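Local coordinates for protein proto-oncogene vav (Homo sapiens, PDB 6NEW) that probably acts as a guanine nucleotide exchange factor for Rac-type small GTPases, carrying DH, PH and zinc-binding C1 domains, at residues T373-K376 with A377-M380; Y390-H393 with R394-A397. All blocks are in the same frame, centred on the assembly; numbering follows the deposited sequence.

Contact 1 (T373-K376 with A377-M380); sequences TSCK and ACQM. With ZN (zinc ion), chain B.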
# COMPACT_ATOMS: atom_id res chain seq x y z
N THR A 373 5.11 -7.66 -10.43
CA THR A 373 4.72 -9.06 -10.49
C THR A 373 3.19 -9.20 -10.49
O THR A 373 2.49 -8.46 -9.80
CB THR A 373 5.40 -9.80 -9.31
OG1 THR A 373 6.81 -9.66 -9.42
CG2 THR A 373 5.09 -11.27 -9.28
N SER A 374 2.68 -10.16 -11.26
CA SER A 374 1.26 -10.46 -11.31
C SER A 374 1.01 -11.86 -10.73
O SER A 374 1.91 -12.72 -10.73
CB SER A 374 0.72 -10.34 -12.73
OG SER A 374 1.43 -11.20 -13.61
N CYS A 375 -0.20 -12.06 -10.19
CA CYS A 375 -0.64 -13.31 -9.58
C CYS A 375 -0.85 -14.38 -10.65
O CYS A 375 -1.53 -14.12 -11.63
CB CYS A 375 -1.91 -13.06 -8.78
SG CYS A 375 -2.67 -14.56 -8.14
N LYS A 376 -0.29 -15.59 -10.46
CA LYS A 376 -0.42 -16.70 -11.41
C LYS A 376 -1.84 -17.26 -11.51
O LYS A 376 -2.12 -18.01 -12.44
CB LYS A 376 0.58 -17.82 -11.13
CG LYS A 376 2.02 -17.41 -11.36
CD LYS A 376 2.47 -17.85 -12.73
CE LYS A 376 3.39 -16.81 -13.31
NZ LYS A 376 4.73 -16.87 -12.70
N ALA A 377 -2.74 -16.87 -10.57
CA ALA A 377 -4.12 -17.31 -10.58
C ALA A 377 -5.09 -16.29 -11.20
O ALA A 377 -5.80 -16.64 -12.14
CB ALA A 377 -4.56 -17.68 -9.19
N CYS A 378 -5.15 -15.05 -10.67
CA CYS A 378 -6.08 -14.02 -11.12
C CYS A 378 -5.51 -13.06 -12.17
O CYS A 378 -6.28 -12.33 -12.80
CB CYS A 378 -6.64 -13.25 -9.93
SG CYS A 378 -5.42 -12.23 -9.09
N GLN A 379 -4.17 -13.06 -12.38
CA GLN A 379 -3.44 -12.21 -13.34
C GLN A 379 -3.41 -10.74 -12.92
O GLN A 379 -2.89 -9.90 -13.67
CB GLN A 379 -3.94 -12.38 -14.80
CG GLN A 379 -4.32 -13.81 -15.25
CD GLN A 379 -3.22 -14.84 -15.16
OE1 GLN A 379 -2.05 -14.58 -15.49
NE2 GLN A 379 -3.58 -16.04 -14.72
N MET A 380 -3.93 -10.41 -11.71
CA MET A 380 -3.86 -9.06 -11.17
C MET A 380 -2.52 -8.89 -10.45
O MET A 380 -1.90 -9.87 -10.03
CB MET A 380 -5.04 -8.73 -10.24
CG MET A 380 -6.41 -8.75 -10.92
SD MET A 380 -6.52 -7.78 -12.45
CE MET A 380 -7.62 -8.84 -13.40
ZN ZN B . -4.38 -13.37 -7.31
O HOH W 1 0.46 -14.42 -14.47
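Ser374 meets the returning chain with its backbone and CB: its CA lies 3.5 Å from Met380 O in a CA-H...O contact, while CB rests near the carbonyl oxygens of Gln379 and Met380. A water that donates to Gln379 OE1 at 2.7 Å also makes weak, long bonds to Ser374 OG and Cys375 O. Cys375 carries most of the contact. Its N donates to Met380 O at 2.8 Å, nearly straight at 172°, and its carbonyl oxygen takes Gln379 N in a more bent bond, which closes the turn. The side chain has SG trans to the backbone N (chi1 173°), which aims the sulfur into the mouth of the turn. There Ala377 N, 3.4 Å from Cys375 SG, and Cys378 N, 3.6 Å from the same sulfur, both donate to it, while SG binds zinc at 2.2 Å. Cys378 SG reaches that ion from the other arm at 2.4 Å and accepts Met380 N in turn; His400 and Cys403 complete the site of three cysteines and one histidine. This is a zinc knuckle: a CxxC turn whose amides point at the thiolates, with Gln379 at positive phi (71°) after the second cysteine. At Lys376, whose backbone also bonds to that of Ser398, the carbonyl oxygen receives a weak bond from Gln379 NE2, at 3.3 Å, because the bent Gln379 side chain folds back toward it. Three N-H...S bonds onto two metal-bound sulfurs would be expected to offset part of the thiolate charge, consistent with a structural zinc site.

Contact 2 (Y390-H393 with R394-A397); sequences YRCH and RCRA. With ZN (zinc ion), chain C.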
# COMPACT_ATOMS: atom_id res chain seq x y z
N TYR A 390 3.02 -14.24 -2.06
CA TYR A 390 3.68 -15.53 -1.89
C TYR A 390 4.41 -16.02 -3.10
O TYR A 390 4.05 -15.74 -4.25
CB TYR A 390 2.65 -16.57 -1.43
CG TYR A 390 2.09 -16.25 -0.06
CD1 TYR A 390 1.13 -15.25 0.11
CD2 TYR A 390 2.58 -16.87 1.08
CE1 TYR A 390 0.71 -14.86 1.37
CE2 TYR A 390 2.15 -16.50 2.35
CZ TYR A 390 1.19 -15.51 2.49
OH TYR A 390 0.72 -15.14 3.72
N ARG A 391 5.47 -16.75 -2.84
CA ARG A 391 6.19 -17.37 -3.93
C ARG A 391 6.41 -18.83 -3.60
O ARG A 391 6.72 -19.18 -2.46
CB ARG A 391 7.51 -16.66 -4.24
CG ARG A 391 8.04 -16.94 -5.64
CD ARG A 391 9.52 -16.69 -5.71
NE ARG A 391 10.25 -17.51 -4.73
CZ ARG A 391 11.57 -17.64 -4.71
NH1 ARG A 391 12.33 -17.03 -5.60
NH2 ARG A 391 12.13 -18.41 -3.77
N CYS A 392 6.20 -19.68 -4.61
CA CYS A 392 6.48 -21.11 -4.47
C CYS A 392 7.96 -21.21 -4.81
O CYS A 392 8.34 -20.81 -5.91
CB CYS A 392 5.62 -21.94 -5.42
SG CYS A 392 6.07 -23.70 -5.44
N HIS A 393 8.80 -21.64 -3.87
CA HIS A 393 10.25 -21.68 -4.13
C HIS A 393 10.63 -22.73 -5.22
O HIS A 393 11.64 -22.53 -5.91
CB HIS A 393 11.06 -21.85 -2.83
CG HIS A 393 11.10 -23.25 -2.31
ND1 HIS A 393 9.94 -23.92 -1.96
CD2 HIS A 393 12.16 -24.07 -2.13
CE1 HIS A 393 10.33 -25.13 -1.58
NE2 HIS A 393 11.66 -25.26 -1.65
N ARG A 394 9.80 -23.77 -5.42
CA ARG A 394 9.98 -24.82 -6.42
C ARG A 394 9.74 -24.37 -7.86
O ARG A 394 10.62 -24.58 -8.70
CB ARG A 394 9.07 -26.02 -6.14
CG ARG A 394 9.43 -26.80 -4.92
CD ARG A 394 8.18 -27.42 -4.37
NE ARG A 394 8.41 -27.94 -3.03
CZ ARG A 394 7.52 -28.64 -2.35
NH1 ARG A 394 6.32 -28.88 -2.86
NH2 ARG A 394 7.82 -29.10 -1.14
N CYS A 395 8.55 -23.82 -8.16
CA CYS A 395 8.21 -23.42 -9.53
C CYS A 395 8.35 -21.94 -9.78
O CYS A 395 8.22 -21.50 -10.93
CB CYS A 395 6.81 -23.91 -9.88
SG CYS A 395 5.48 -22.98 -9.08
N ARG A 396 8.55 -21.15 -8.71
CA ARG A 396 8.70 -19.69 -8.70
C ARG A 396 7.40 -18.97 -9.08
O ARG A 396 7.43 -17.77 -9.39
CB ARG A 396 9.94 -19.23 -9.53
CG ARG A 396 11.23 -19.90 -9.04
CD ARG A 396 12.44 -19.53 -9.86
NE ARG A 396 13.21 -18.48 -9.17
CZ ARG A 396 13.20 -17.20 -9.54
NH1 ARG A 396 13.92 -16.31 -8.84
NH2 ARG A 396 12.49 -16.80 -10.58
N ALA A 397 6.24 -19.66 -8.98
CA ALA A 397 4.95 -19.02 -9.19
C ALA A 397 4.68 -18.03 -8.04
O ALA A 397 4.93 -18.34 -6.87
CB ALA A 397 3.83 -20.04 -9.26
ZN ZN C . 5.08 -24.44 -7.32
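Arg391 and Arg396 run side by side and point the same way, their guanidinium planes turned 64° apart. Arg396 NH1 sits at the edge of the Arg391 group, near its plane, 3.7 Å from Arg391 NH1, so two like charges face each other without a bond between them. The aliphatic part of Arg391 does the packing: CG lies trans to the backbone N (chi1 -159°), which brings it to 3.6 Å from Ala397 O. With an alanine here CG and the guanidinium are gone, and the Ala397 carbonyl would probably lose its aliphatic cover on that side, with a gap opened beside the Arg396 side chain. Next along the chain, His393 and Arg394 meet obliquely, ring and guanidinium planes 51° apart. Arg394 CG stands over the imidazole face, 4.2 Å from the centroid of the His393 ring, in a CH-pi contact, and Arg394 NH1 continues to the carbonyl of Gly361. The same turn is a zinc knuckle at the end of strand 389-392 of the C1 domain. Cys392 SG and Cys395 SG bind one zinc ion, with His362 and Cys410 as the remaining ligands. Cys392 N donates to Ala397 O at 2.9 Å, whereas the return bond from Arg396 N to Cys392 O is weak. The sulfurs are also met by amides: Ala397 N donates to Cys395 SG at 3.4 Å, and Cys395 N makes a longer, weak bond to Cys392 SG. Tyr390, earlier on the strand, has its ring leading away from the turn, its hydroxyl bonded to the carbonyl of Asn351.

Overall arrangement
Both contacts belong to the C1 domain and come in series along the chain: contact 1 lies in the loop between strands 364-367 and 389-392, contact 2 at the end of strand 389-392 and the turn leading to strand 398-399. Their centres are about 13 Å apart, and they touch where Lys376 CG packs 3.8 Å from Ala397 CB. Each supplies two cysteines to a different zinc ion. The ligand sets interleave in sequence: one ligand of the contact 2 site, the contact 1 cysteines, the contact 2 cysteines, the other two ligands of the contact 1 site, then the last of the contact 2 site. Such cross-braced binding ties distant parts of this small domain around its three-stranded antiparallel sheet.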